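Taurine:2-oxoglutarate aminotransferase (Bifidobacterium kashiwanohense PV20-2, PDB 6JIX) probably transfers the amino group of taurine to 2-oxoglutarate, using pyridoxal 5'-phosphate as its cofactor. Local coordinates at residues 155-160 against 386-391; 338-343 against 420-425; 356-361 against 438-443; 393-398 against 414-419. All blocks are in the same frame, centred on the assembly; numbering follows the deposited sequence.

How the interactions relate
Interactions 2, 3 and 4 hold helices 336-357, 395-404 and 426-447 and strand 415-418 of the antiparallel sheet together as one C-terminal unit, which interaction 1 joins to a loop near the cofactor. Helix 336-357 serves interaction 2 near its beginning and interaction 3 at its end, with centres about 25 Å apart. Interactions 3 and 4 touch, their centres about 13 Å apart, because I398 of helix 395-404 packs against V439 and V443 of helix 426-447. Interaction 1 closes at residue 391, just before interaction 4 opens, and A386 meets T414 and M395 there. Interactions 1 and 2 lie on opposite sides of the chain's centre, about 31 Å apart.

Interaction 1: residues 155-160 against 386-391; sequences GDWRRF and APYHTP
H389 lays its imidazole flat over the five-membered ring of W157, in an offset stack with ring centroids 3.7 Å apart and planes only 7° from parallel. At the closest point CD1 of W157 is 3.4 Å from CG of H389. CB of W157 adds a CH-pi contact, standing 3.7 Å from the centroid of the H389 imidazole, almost on the ring normal. The opposite face of the indole is met by CG of R158. W157 has CG between its own backbone N and carbonyl carbon (chi1 50°), and this swings the indole out toward 386-391.

Y388 approaches W157 differently: the edge of the indole points at the phenol face, an offset edge-to-face pair with planes at 66°. The hydroxyl end of the phenol reaches the backbone where D156 passes into W157, with OH of Y388 2.9 Å from N of W157 and 3.2 Å from CA of D156. Y388 and H389 are the two central residues of a type II turn from P387 to T390, which delivers both rings to the same indole. F160 joins more loosely and obliquely, its CE2 being 4.0 Å from CE1 of H389.

Polar ties brace the stack from outside: the carboxylate of E413 accepts from NE1 of W157 with one oxygen and from the backbone N of H389 with the other. Q309 of the second subunit adds packing on W157. W157, F160, Y388 and H389 thus form an aromatic cluster that joins the C-terminal part of this class-III aminotransferase to a loop beside the pyridoxal phosphate site.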
loop_
_atom_site.group_PDB
_atom_site.type_symbol
_atom_site.label_atom_id
_atom_site.label_comp_id
_atom_site.label_asym_id
_atom_site.label_seq_id
_atom_site.Cartn_x
_atom_site.Cartn_y
_atom_site.Cartn_z
ATOM N N GLY A 155 -8.205 14.424 -8.612
ATOM C CA GLY A 155 -9.116 15.171 -9.464
ATOM C C GLY A 155 -9.794 14.387 -10.572
ATOM O O GLY A 155 -10.983 14.615 -10.853
ATOM N N ASP A 156 -9.075 13.466 -11.219
ATOM C CA ASP A 156 -9.639 12.874 -12.424
ATOM C C ASP A 156 -10.753 11.882 -12.062
ATOM O O ASP A 156 -10.955 11.506 -10.900
ATOM C CB ASP A 156 -8.543 12.251 -13.313
ATOM C CG ASP A 156 -7.898 10.975 -12.725
ATOM O OD1 ASP A 156 -6.692 10.747 -13.016
ATOM O OD2 ASP A 156 -8.581 10.198 -12.007
ATOM N N TRP A 157 -11.492 11.473 -13.095
ATOM C CA TRP A 157 -12.770 10.796 -12.925
ATOM C C TRP A 157 -12.662 9.444 -12.233
ATOM O O TRP A 157 -13.697 8.877 -11.871
ATOM C CB TRP A 157 -13.443 10.637 -14.294
ATOM C CG TRP A 157 -12.561 10.031 -15.384
ATOM C CD1 TRP A 157 -11.914 10.704 -16.384
ATOM C CD2 TRP A 157 -12.274 8.638 -15.591
ATOM N NE1 TRP A 157 -11.228 9.820 -17.182
ATOM C CE2 TRP A 157 -11.436 8.547 -16.722
ATOM C CE3 TRP A 157 -12.643 7.462 -14.931
ATOM C CZ2 TRP A 157 -10.959 7.330 -17.205
ATOM C CZ3 TRP A 157 -12.157 6.247 -15.409
ATOM C CH2 TRP A 157 -11.326 6.194 -16.534
ATOM N N ARG A 158 -11.457 8.911 -12.032
ATOM C CA ARG A 158 -11.329 7.674 -11.266
ATOM C C ARG A 158 -11.785 7.838 -9.821
ATOM O O ARG A 158 -11.968 6.829 -9.124
ATOM C CB ARG A 158 -9.887 7.176 -11.332
ATOM C CG ARG A 158 -9.488 6.672 -12.728
ATOM C CD ARG A 158 -8.081 6.149 -12.728
ATOM N NE ARG A 158 -7.123 7.237 -12.859
ATOM C CZ ARG A 158 -5.815 7.060 -12.997
ATOM N NH1 ARG A 158 -5.316 5.833 -13.006
ATOM N NH2 ARG A 158 -5.012 8.108 -13.129
ATOM N N ARG A 159 -11.941 9.082 -9.357
ATOM C CA ARG A 159 -12.509 9.381 -8.047
ATOM C C ARG A 159 -14.015 9.080 -7.957
ATOM O O ARG A 159 -14.512 8.816 -6.857
ATOM C CB ARG A 159 -12.243 10.858 -7.721
ATOM C CG ARG A 159 -13.333 11.540 -6.902
ATOM C CD ARG A 159 -12.830 12.838 -6.321
ATOM N NE ARG A 159 -12.527 13.778 -7.387
ATOM C CZ ARG A 159 -13.425 14.574 -7.957
ATOM N NH1 ARG A 159 -14.686 14.547 -7.551
ATOM N NH2 ARG A 159 -13.066 15.401 -8.935
ATOM N N PHE A 160 -14.745 9.090 -9.085
ATOM C CA PHE A 160 -16.201 8.971 -9.037
ATOM C C PHE A 160 -16.623 7.647 -8.398
ATOM O O PHE A 160 -17.588 7.598 -7.615
ATOM C CB PHE A 160 -16.800 9.122 -10.442
ATOM C CG PHE A 160 -16.479 10.433 -11.114
ATOM C CD1 PHE A 160 -15.854 11.470 -10.417
ATOM C CD2 PHE A 160 -16.803 10.634 -12.450
ATOM C CE1 PHE A 160 -15.539 12.690 -11.052
ATOM C CE2 PHE A 160 -16.500 11.840 -13.095
ATOM C CZ PHE A 160 -15.857 12.873 -12.398
ATOM N N ALA A 386 -9.502 13.515 -27.992
ATOM C CA ALA A 386 -10.345 12.871 -26.987
ATOM C C ALA A 386 -10.584 13.894 -25.882
ATOM O O ALA A 386 -9.714 14.102 -25.021
ATOM C CB ALA A 386 -9.709 11.596 -26.440
ATOM N N PRO A 387 -11.741 14.564 -25.880
ATOM C CA PRO A 387 -12.030 15.545 -24.821
ATOM C C PRO A 387 -12.208 14.841 -23.486
ATOM O O PRO A 387 -12.387 13.622 -23.423
ATOM C CB PRO A 387 -13.325 16.235 -25.277
ATOM C CG PRO A 387 -13.899 15.363 -26.365
ATOM C CD PRO A 387 -12.941 14.225 -26.666
ATOM N N TYR A 388 -12.176 15.630 -22.407
ATOM C CA TYR A 388 -12.122 15.059 -21.063
ATOM C C TYR A 388 -13.166 13.965 -20.874
ATOM O O TYR A 388 -14.358 14.167 -21.129
ATOM C CB TYR A 388 -12.304 16.143 -19.989
ATOM C CG TYR A 388 -12.113 15.558 -18.594
ATOM C CD1 TYR A 388 -10.847 15.178 -18.146
ATOM C CD2 TYR A 388 -13.203 15.320 -17.754
ATOM C CE1 TYR A 388 -10.667 14.617 -16.894
ATOM C CE2 TYR A 388 -13.030 14.754 -16.499
ATOM C CZ TYR A 388 -11.755 14.401 -16.075
ATOM O OH TYR A 388 -11.567 13.834 -14.827
ATOM N N HIS A 389 -12.703 12.797 -20.428
ATOM C CA HIS A 389 -13.580 11.698 -20.012
ATOM C C HIS A 389 -14.534 11.247 -21.120
ATOM O O HIS A 389 -15.688 10.899 -20.864
ATOM C CB HIS A 389 -14.369 12.068 -18.753
ATOM C CG HIS A 389 -14.891 10.876 -18.014
ATOM N ND1 HIS A 389 -15.836 10.968 -17.014
ATOM C CD2 HIS A 389 -14.597 9.557 -18.132
ATOM C CE1 HIS A 389 -16.101 9.760 -16.547
ATOM N NE2 HIS A 389 -15.369 8.885 -17.213
ATOM N N THR A 390 -14.064 11.253 -22.357
ATOM C CA THR A 390 -14.901 10.804 -23.461
ATOM C C THR A 390 -15.117 9.290 -23.407
ATOM O O THR A 390 -14.189 8.532 -23.088
ATOM C CB THR A 390 -14.288 11.197 -24.807
ATOM O OG1 THR A 390 -15.307 11.137 -25.810
ATOM C CG2 THR A 390 -13.142 10.265 -25.179
ATOM N N PRO A 391 -16.317 8.816 -23.728
ATOM C CA PRO A 391 -16.497 7.387 -23.998
ATOM C C PRO A 391 -15.993 7.028 -25.390
ATOM O O PRO A 391 -16.086 7.813 -26.344
ATOM C CB PRO A 391 -18.016 7.199 -23.891
ATOM C CG PRO A 391 -18.574 8.520 -24.290
ATOM C CD PRO A 391 -17.581 9.568 -23.842
#

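Interaction 2: residues 338-343 against 420-425; sequences AHVKEM and PPLIIT
H339, on helix 336-357, turns the edge of its imidazole to the type I beta turn P421-I424, a side-chain-to-backbone clasp between this helix and the loop that leads into helix 426-447. Its NE2 donates to O of I424 at 2.7 Å, with an N-H...O angle of 163°. The acceptor lies practically in the imidazole plane, whereas the donor stands 26° off the plane of the carbonyl. CD2, the neighbouring ring carbon, is 3.2 Å from O of L422, so two carbonyl oxygens of the loop sit round one edge of the ring. With CG anti to the backbone N (chi1 174°), the imidazole extends from the helix toward both of them.

One turn further along the helix, M343 sets its CG over a face of the H339 ring, and the bends beyond it carry SD and CE onward. This methylene backs the imidazole while the polar edge is engaged with the loop. An alanine at H339 would take away the ring, and would probably leave the I424 carbonyl without its donor and open a gap beneath the M343 side chain.

V340 and L422 supply the apolar half of the contact. The two side chains cross obliquely, with CG2 of V340 set against the L422 side chain, 3.9 Å from its CB. I424 and M343 both also touch L429 of helix 426-447, which T425 caps at its beginning. Beside that helix start, SD of M343 passes 3.7 Å from O of I424, the same oxygen that receives the H339 bond, and 3.8 Å from C of T425.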
loop_
_atom_site.group_PDB
_atom_site.type_symbol
_atom_site.label_atom_id
_atom_site.label_comp_id
_atom_site.label_asym_id
_atom_site.label_seq_id
_atom_site.Cartn_x
_atom_site.Cartn_y
_atom_site.Cartn_z
ATOM N N ALA A 338 22.191 14.757 -14.774
ATOM C CA ALA A 338 22.904 15.431 -15.855
ATOM C C ALA A 338 22.689 14.716 -17.178
ATOM O O ALA A 338 22.525 15.357 -18.224
ATOM C CB ALA A 338 24.384 15.534 -15.527
ATOM N N HIS A 339 22.677 13.386 -17.150
ATOM C CA HIS A 339 22.406 12.636 -18.370
ATOM C C HIS A 339 20.981 12.871 -18.852
ATOM O O HIS A 339 20.725 12.867 -20.061
ATOM C CB HIS A 339 22.656 11.145 -18.157
ATOM C CG HIS A 339 22.267 10.312 -19.334
ATOM N ND1 HIS A 339 23.003 10.288 -20.501
ATOM C CD2 HIS A 339 21.195 9.513 -19.548
ATOM C CE1 HIS A 339 22.405 9.501 -21.378
ATOM N NE2 HIS A 339 21.314 9.006 -20.819
ATOM N N VAL A 340 20.032 13.028 -17.920
ATOM C CA VAL A 340 18.649 13.276 -18.306
ATOM C C VAL A 340 18.536 14.633 -18.987
ATOM O O VAL A 340 17.903 14.757 -20.042
ATOM C CB VAL A 340 17.707 13.157 -17.091
ATOM C CG1 VAL A 340 16.273 13.582 -17.456
ATOM C CG2 VAL A 340 17.701 11.742 -16.570
ATOM N N LYS A 341 19.156 15.672 -18.403
ATOM C CA LYS A 341 19.157 16.986 -19.054
ATOM C C LYS A 341 19.685 16.902 -20.484
ATOM O O LYS A 341 19.076 17.446 -21.415
ATOM C CB LYS A 341 19.989 17.994 -18.252
ATOM C CG LYS A 341 19.591 19.463 -18.500
ATOM C CD LYS A 341 18.259 19.796 -17.799
ATOM C CE LYS A 341 17.764 21.228 -18.094
ATOM N NZ LYS A 341 17.586 21.564 -19.543
ATOM N N GLU A 342 20.787 16.173 -20.688
ATOM C CA GLU A 342 21.340 16.062 -22.033
ATOM C C GLU A 342 20.425 15.243 -22.950
ATOM O O GLU A 342 20.329 15.530 -24.150
ATOM C CB GLU A 342 22.751 15.489 -21.960
ATOM C CG GLU A 342 23.190 14.717 -23.177
ATOM C CD GLU A 342 24.516 14.018 -22.942
ATOM O OE1 GLU A 342 25.118 14.267 -21.868
ATOM O OE2 GLU A 342 24.949 13.228 -23.820
ATOM N N MET A 343 19.766 14.201 -22.429
ATOM C CA MET A 343 18.771 13.533 -23.264
ATOM C C MET A 343 17.552 14.425 -23.495
ATOM O O MET A 343 16.866 14.275 -24.514
ATOM C CB MET A 343 18.334 12.202 -22.653
ATOM C CG MET A 343 19.435 11.180 -22.536
ATOM S SD MET A 343 20.230 10.696 -24.089
ATOM C CE MET A 343 21.627 11.835 -24.120
ATOM N N PRO A 420 10.753 7.741 -21.309
ATOM C CA PRO A 420 11.638 6.571 -21.400
ATOM C C PRO A 420 12.544 6.466 -20.188
ATOM O O PRO A 420 12.742 7.444 -19.453
ATOM C CB PRO A 420 12.449 6.844 -22.675
ATOM C CG PRO A 420 12.468 8.354 -22.774
ATOM C CD PRO A 420 11.126 8.804 -22.263
ATOM N N PRO A 421 13.128 5.296 -19.947
ATOM C CA PRO A 421 14.015 5.150 -18.788
ATOM C C PRO A 421 15.157 6.155 -18.827
ATOM O O PRO A 421 15.690 6.479 -19.890
ATOM C CB PRO A 421 14.521 3.708 -18.906
ATOM C CG PRO A 421 13.490 3.023 -19.743
ATOM C CD PRO A 421 13.002 4.047 -20.708
ATOM N N LEU A 422 15.520 6.648 -17.637
ATOM C CA LEU A 422 16.553 7.658 -17.479
ATOM C C LEU A 422 17.908 7.187 -17.974
ATOM O O LEU A 422 18.809 8.019 -18.119
ATOM C CB LEU A 422 16.666 8.065 -16.005
ATOM C CG LEU A 422 15.364 8.571 -15.356
ATOM C CD1 LEU A 422 15.620 9.360 -14.081
ATOM C CD2 LEU A 422 14.568 9.409 -16.351
ATOM N N ILE A 423 18.081 5.886 -18.235
ATOM C CA ILE A 423 19.351 5.378 -18.742
ATOM C C ILE A 423 19.373 5.271 -20.259
ATOM O O ILE A 423 20.389 4.839 -20.819
ATOM C CB ILE A 423 19.713 3.996 -18.145
ATOM C CG1 ILE A 423 18.684 2.939 -18.549
ATOM C CG2 ILE A 423 19.877 4.074 -16.632
ATOM C CD1 ILE A 423 18.992 1.577 -17.998
ATOM N N ILE A 424 18.271 5.603 -20.938
ATOM C CA ILE A 424 18.262 5.545 -22.393
ATOM C C ILE A 424 19.395 6.410 -22.963
ATOM O O ILE A 424 19.740 7.471 -22.425
ATOM C CB ILE A 424 16.891 5.974 -22.944
ATOM C CG1 ILE A 424 16.647 5.319 -24.311
ATOM C CG2 ILE A 424 16.790 7.489 -23.003
ATOM C CD1 ILE A 424 15.278 5.599 -24.882
ATOM N N THR A 425 19.973 5.958 -24.067
ATOM C CA THR A 425 21.096 6.649 -24.679
ATOM C C THR A 425 20.600 7.419 -25.887
ATOM O O THR A 425 19.499 7.169 -26.392
ATOM C CB THR A 425 22.178 5.655 -25.099
ATOM O OG1 THR A 425 21.652 4.803 -26.127
ATOM C CG2 THR A 425 22.607 4.821 -23.894
#

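Interaction 3: residues 356-361 against 438-443; sequences EKHKCV and KVLTWV
H358 lies over CB of L440 and gives its ND1 to OD2 of D444, an oxygen that N of K359 also meets weakly. OD1 of D444 takes N of C360. On its other side NE2 of H358 is hydrogen-bonded to OD2 of D437, which also forms a salt bridge with NZ of K357 through OD1. The two aspartates stand two turns apart on helix 426-447 and clasp the imidazole between them. With both nitrogens paired to carboxylates, the ring is probably favoured in its doubly protonated, cationic form.

Held in this way, the imidazole lies over the helix backbone between the acids. CB of L440 sits 3.5 Å from the ring centroid and 15° off the normal, a CH-pi contact over one face, while CG of K357 covers the other. The side chains of H358 and L440 cross at about a right angle. T441 meets the far corner of the ring, its OG1 3.4 Å from CE1 of H358. A leucine at H358 would remove both ring nitrogens, and would probably deprive D437 and D444 of one partner each in this buried spot.

Below the ring the contact becomes apolar. SG of C360 lies between its backbone N and carbonyl carbon (chi1 77°), turned toward the helix, and CB of C360 is 3.7 Å from CG1 of V443. CG2 of V361 reaches CD1 of L440 at 3.8 Å. The C-terminal helix thereby fastens the type I turn from H358 to V361, a helix-turn-strand junction between helix 336-357 and the antiparallel sheet of the C-terminal domain.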
loop_
_atom_site.group_PDB
_atom_site.type_symbol
_atom_site.label_atom_id
_atom_site.label_comp_id
_atom_site.label_asym_id
_atom_site.label_seq_id
_atom_site.Cartn_x
_atom_site.Cartn_y
_atom_site.Cartn_z
ATOM N N GLU A 356 5.360 20.992 -35.461
ATOM C CA GLU A 356 5.464 21.594 -36.786
ATOM C C GLU A 356 5.101 20.601 -37.895
ATOM O O GLU A 356 4.606 21.008 -38.946
ATOM C CB GLU A 356 6.872 22.164 -36.997
ATOM N N LYS A 357 5.337 19.308 -37.698
ATOM C CA LYS A 357 5.193 18.372 -38.809
ATOM C C LYS A 357 3.815 17.725 -38.946
ATOM O O LYS A 357 3.531 17.143 -39.998
ATOM C CB LYS A 357 6.244 17.255 -38.703
ATOM C CG LYS A 357 6.244 16.306 -39.909
ATOM C CD LYS A 357 7.229 15.146 -39.782
ATOM C CE LYS A 357 6.839 13.996 -40.717
ATOM N NZ LYS A 357 7.966 13.047 -40.998
ATOM N N HIS A 358 2.962 17.762 -37.928
ATOM C CA HIS A 358 1.767 16.922 -37.938
ATOM C C HIS A 358 0.484 17.714 -37.682
ATOM O O HIS A 358 0.426 18.561 -36.780
ATOM C CB HIS A 358 1.912 15.798 -36.919
ATOM C CG HIS A 358 2.942 14.771 -37.285
ATOM N ND1 HIS A 358 2.665 13.695 -38.104
ATOM C CD2 HIS A 358 4.236 14.633 -36.910
ATOM C CE1 HIS A 358 3.748 12.945 -38.228
ATOM N NE2 HIS A 358 4.715 13.495 -37.517
ATOM N N LYS A 359 -0.543 17.441 -38.492
ATOM C CA LYS A 359 -1.818 18.115 -38.297
ATOM C C LYS A 359 -2.457 17.708 -36.977
ATOM O O LYS A 359 -3.228 18.491 -36.411
ATOM C CB LYS A 359 -2.779 17.802 -39.461
ATOM N N CYS A 360 -2.089 16.539 -36.440
ATOM C CA CYS A 360 -2.714 15.958 -35.253
ATOM C C CYS A 360 -2.031 16.306 -33.925
ATOM O O CYS A 360 -2.498 15.852 -32.873
ATOM C CB CYS A 360 -2.763 14.435 -35.390
ATOM S SG CYS A 360 -1.148 13.691 -35.077
ATOM N N VAL A 361 -0.957 17.085 -33.923
ATOM C CA VAL A 361 -0.202 17.356 -32.702
ATOM C C VAL A 361 -0.328 18.839 -32.365
ATOM O O VAL A 361 0.235 19.697 -33.062
ATOM C CB VAL A 361 1.273 16.939 -32.832
ATOM C CG1 VAL A 361 2.067 17.399 -31.611
ATOM C CG2 VAL A 361 1.395 15.427 -33.021
ATOM N N LYS A 438 6.257 7.900 -37.381
ATOM C CA LYS A 438 5.494 7.069 -38.307
ATOM C C LYS A 438 4.043 6.964 -37.870
ATOM O O LYS A 438 3.136 7.061 -38.701
ATOM C CB LYS A 438 6.094 5.661 -38.423
ATOM C CG LYS A 438 7.482 5.578 -39.040
ATOM C CD LYS A 438 7.775 6.788 -39.947
ATOM C CE LYS A 438 8.815 6.434 -40.996
ATOM N NZ LYS A 438 9.739 5.401 -40.442
ATOM N N VAL A 439 3.801 6.758 -36.569
ATOM C CA VAL A 439 2.432 6.558 -36.101
ATOM C C VAL A 439 1.639 7.855 -36.178
ATOM O O VAL A 439 0.454 7.849 -36.536
ATOM C CB VAL A 439 2.418 5.994 -34.671
ATOM C CG1 VAL A 439 1.015 6.127 -34.070
ATOM C CG2 VAL A 439 2.891 4.533 -34.654
ATOM N N LEU A 440 2.273 8.987 -35.852
ATOM C CA LEU A 440 1.585 10.271 -35.959
ATOM C C LEU A 440 1.119 10.532 -37.393
ATOM O O LEU A 440 0.035 11.085 -37.613
ATOM C CB LEU A 440 2.483 11.400 -35.444
ATOM C CG LEU A 440 2.862 11.243 -33.960
ATOM C CD1 LEU A 440 3.688 12.405 -33.436
ATOM C CD2 LEU A 440 1.624 11.050 -33.103
ATOM N N THR A 441 1.911 10.124 -38.385
ATOM C CA THR A 441 1.446 10.232 -39.762
ATOM C C THR A 441 0.169 9.428 -39.976
ATOM O O THR A 441 -0.788 9.925 -40.575
ATOM C CB THR A 441 2.532 9.767 -40.730
ATOM O OG1 THR A 441 3.543 10.781 -40.840
ATOM C CG2 THR A 441 1.911 9.509 -42.096
ATOM N N TRP A 442 0.107 8.207 -39.455
ATOM C CA TRP A 442 -1.121 7.431 -39.597
ATOM C C TRP A 442 -2.312 8.147 -38.954
ATOM O O TRP A 442 -3.428 8.127 -39.495
ATOM C CB TRP A 442 -0.931 6.047 -38.994
ATOM C CG TRP A 442 -2.174 5.200 -38.953
ATOM C CD1 TRP A 442 -2.537 4.237 -39.845
ATOM C CD2 TRP A 442 -3.200 5.220 -37.948
ATOM N NE1 TRP A 442 -3.727 3.659 -39.466
ATOM C CE2 TRP A 442 -4.155 4.246 -38.307
ATOM C CE3 TRP A 442 -3.406 5.972 -36.788
ATOM C CZ2 TRP A 442 -5.296 4.000 -37.548
ATOM C CZ3 TRP A 442 -4.541 5.725 -36.034
ATOM C CH2 TRP A 442 -5.472 4.747 -36.418
ATOM N N VAL A 443 -2.097 8.787 -37.799
ATOM C CA VAL A 443 -3.183 9.508 -37.138
ATOM C C VAL A 443 -3.620 10.696 -37.985
ATOM O O VAL A 443 -4.821 10.921 -38.186
ATOM C CB VAL A 443 -2.758 9.955 -35.727
ATOM C CG1 VAL A 443 -3.774 10.924 -35.156
ATOM C CG2 VAL A 443 -2.584 8.746 -34.816
#

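Interaction 4: residues 393-398 against 414-419; sequences SVMPQI and TNINIC
M395 curls its thioether over the start of strand 415-418, its methyl CE resting 3.9 Å from CG1 of I416. The same CE is 3.6 Å from O of N415, and SD lies 4.1 Å from CA of T414, so the end of the side chain follows the strand backbone from one residue to the next. This course comes from bends at chi2 (-72°) and chi3 (-44°), which fold the chain instead of extending it. The side chains of M395 and I416 meet at a slant.

I398, one helical turn later, takes the other end of the isoleucine: its CG2 touches CD1 of I416 at 3.7 Å, the two side chains being roughly perpendicular. I416 is thus met at CG1 by a methionine methyl and at CD1 by an isoleucine branch. I398 also packs on V439, V443 and L447, and so stands between the strand and helix 426-447.

The first turn of helix 395-404 is steadied by S393, whose OG accepts from N of M395 at 3.0 Å, a capping bond. At the strand end, OG1 of T414 is hydrogen-bonded to O of I375 in the neighbouring strand and to N of A386, so its hydroxyl is satisfied by these two backbone groups.

Strand 415-418 is an outer member of the antiparallel sheet that also holds 361-367 and 370-376. I416 faces helix 395-404, and I418, two residues on, meets L347 and L351 of helix 336-357. Such helices laid against one face of an antiparallel sheet build the alpha/beta C-terminal domain of fold-type I pyridoxal phosphate enzymes.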
loop_
_atom_site.group_PDB
_atom_site.type_symbol
_atom_site.label_atom_id
_atom_site.label_comp_id
_atom_site.label_asym_id
_atom_site.label_seq_id
_atom_site.Cartn_x
_atom_site.Cartn_y
_atom_site.Cartn_z
ATOM N N SER A 393 -12.821 6.564 -26.390
ATOM C CA SER A 393 -11.619 7.283 -26.786
ATOM C C SER A 393 -10.863 6.504 -27.861
ATOM O O SER A 393 -10.639 5.299 -27.727
ATOM C CB SER A 393 -10.730 7.504 -25.566
ATOM O OG SER A 393 -9.397 7.777 -25.947
ATOM N N VAL A 394 -10.464 7.199 -28.933
ATOM C CA VAL A 394 -9.631 6.583 -29.965
ATOM C C VAL A 394 -8.168 6.504 -29.573
ATOM O O VAL A 394 -7.366 5.948 -30.330
ATOM C CB VAL A 394 -9.665 7.349 -31.301
ATOM C CG1 VAL A 394 -11.049 7.333 -31.881
ATOM C CG2 VAL A 394 -9.170 8.780 -31.103
ATOM N N MET A 395 -7.783 7.068 -28.433
ATOM C CA MET A 395 -6.368 7.082 -28.091
ATOM C C MET A 395 -5.781 5.681 -27.931
ATOM O O MET A 395 -4.618 5.489 -28.323
ATOM C CB MET A 395 -6.164 7.947 -26.839
ATOM C CG MET A 395 -6.666 9.376 -27.027
ATOM S SD MET A 395 -5.653 10.403 -28.132
ATOM C CE MET A 395 -4.007 9.996 -27.579
ATOM N N PRO A 396 -6.497 4.678 -27.410
ATOM C CA PRO A 396 -5.896 3.332 -27.359
ATOM C C PRO A 396 -5.522 2.792 -28.734
ATOM O O PRO A 396 -4.515 2.086 -28.864
ATOM C CB PRO A 396 -6.981 2.491 -26.667
ATOM C CG PRO A 396 -7.719 3.466 -25.826
ATOM C CD PRO A 396 -7.729 4.758 -26.602
ATOM N N GLN A 397 -6.316 3.092 -29.761
ATOM C CA GLN A 397 -5.947 2.769 -31.137
ATOM C C GLN A 397 -4.540 3.260 -31.468
ATOM O O GLN A 397 -3.721 2.517 -32.021
ATOM C CB GLN A 397 -6.955 3.423 -32.077
ATOM C CG GLN A 397 -7.464 2.596 -33.211
ATOM C CD GLN A 397 -8.575 3.321 -33.948
ATOM O OE1 GLN A 397 -9.546 3.786 -33.336
ATOM N NE2 GLN A 397 -8.412 3.473 -35.262
ATOM N N ILE A 398 -4.258 4.531 -31.152
ATOM C CA ILE A 398 -2.938 5.117 -31.390
ATOM C C ILE A 398 -1.878 4.421 -30.549
ATOM O O ILE A 398 -0.768 4.135 -31.021
ATOM C CB ILE A 398 -2.965 6.621 -31.074
ATOM C CG1 ILE A 398 -4.129 7.316 -31.775
ATOM C CG2 ILE A 398 -1.615 7.246 -31.389
ATOM C CD1 ILE A 398 -4.260 8.766 -31.386
ATOM N N THR A 414 -6.242 12.983 -23.789
ATOM C CA THR A 414 -5.939 13.253 -25.188
ATOM C C THR A 414 -4.433 13.258 -25.435
ATOM O O THR A 414 -3.970 13.859 -26.410
ATOM C CB THR A 414 -6.573 14.592 -25.626
ATOM O OG1 THR A 414 -6.816 14.610 -27.037
ATOM C CG2 THR A 414 -5.689 15.792 -25.299
ATOM N N ASN A 415 -3.660 12.590 -24.566
ATOM C CA ASN A 415 -2.206 12.685 -24.582
ATOM C C ASN A 415 -1.537 11.354 -24.857
ATOM O O ASN A 415 -2.065 10.283 -24.547
ATOM C CB ASN A 415 -1.666 13.227 -23.269
ATOM C CG ASN A 415 -2.367 14.478 -22.859
ATOM O OD1 ASN A 415 -3.289 14.452 -22.027
ATOM N ND2 ASN A 415 -1.986 15.589 -23.480
ATOM N N ILE A 416 -0.353 11.461 -25.448
ATOM C CA ILE A 416 0.621 10.387 -25.507
ATOM C C ILE A 416 1.784 10.794 -24.621
ATOM O O ILE A 416 2.332 11.895 -24.768
ATOM C CB ILE A 416 1.088 10.106 -26.946
ATOM C CG1 ILE A 416 -0.123 9.968 -27.875
ATOM C CG2 ILE A 416 1.876 8.829 -26.968
ATOM C CD1 ILE A 416 0.213 9.681 -29.310
ATOM N N ASN A 417 2.138 9.927 -23.683
ATOM C CA ASN A 417 3.323 10.162 -22.878
ATOM C C ASN A 417 4.552 9.648 -23.601
ATOM O O ASN A 417 4.498 8.656 -24.336
ATOM C CB ASN A 417 3.221 9.464 -21.520
ATOM C CG ASN A 417 2.040 9.947 -20.708
ATOM O OD1 ASN A 417 1.725 11.138 -20.715
ATOM N ND2 ASN A 417 1.381 9.028 -19.996
ATOM N N ILE A 418 5.670 10.328 -23.379
ATOM C CA ILE A 418 6.974 9.798 -23.728
ATOM C C ILE A 418 7.843 10.012 -22.494
ATOM O O ILE A 418 8.270 11.134 -22.208
ATOM C CB ILE A 418 7.570 10.444 -24.977
ATOM C CG1 ILE A 418 6.635 10.219 -26.170
ATOM C CG2 ILE A 418 8.922 9.822 -25.275
ATOM C CD1 ILE A 418 5.680 11.405 -26.465
ATOM N N CYS A 419 8.063 8.939 -21.735
ATOM C CA CYS A 419 8.816 8.977 -20.484
ATOM C C CYS A 419 9.728 7.761 -20.454
ATOM O O CYS A 419 9.532 6.832 -19.657
ATOM C CB CYS A 419 7.870 8.985 -19.283
ATOM S SG CYS A 419 6.600 10.252 -19.331
#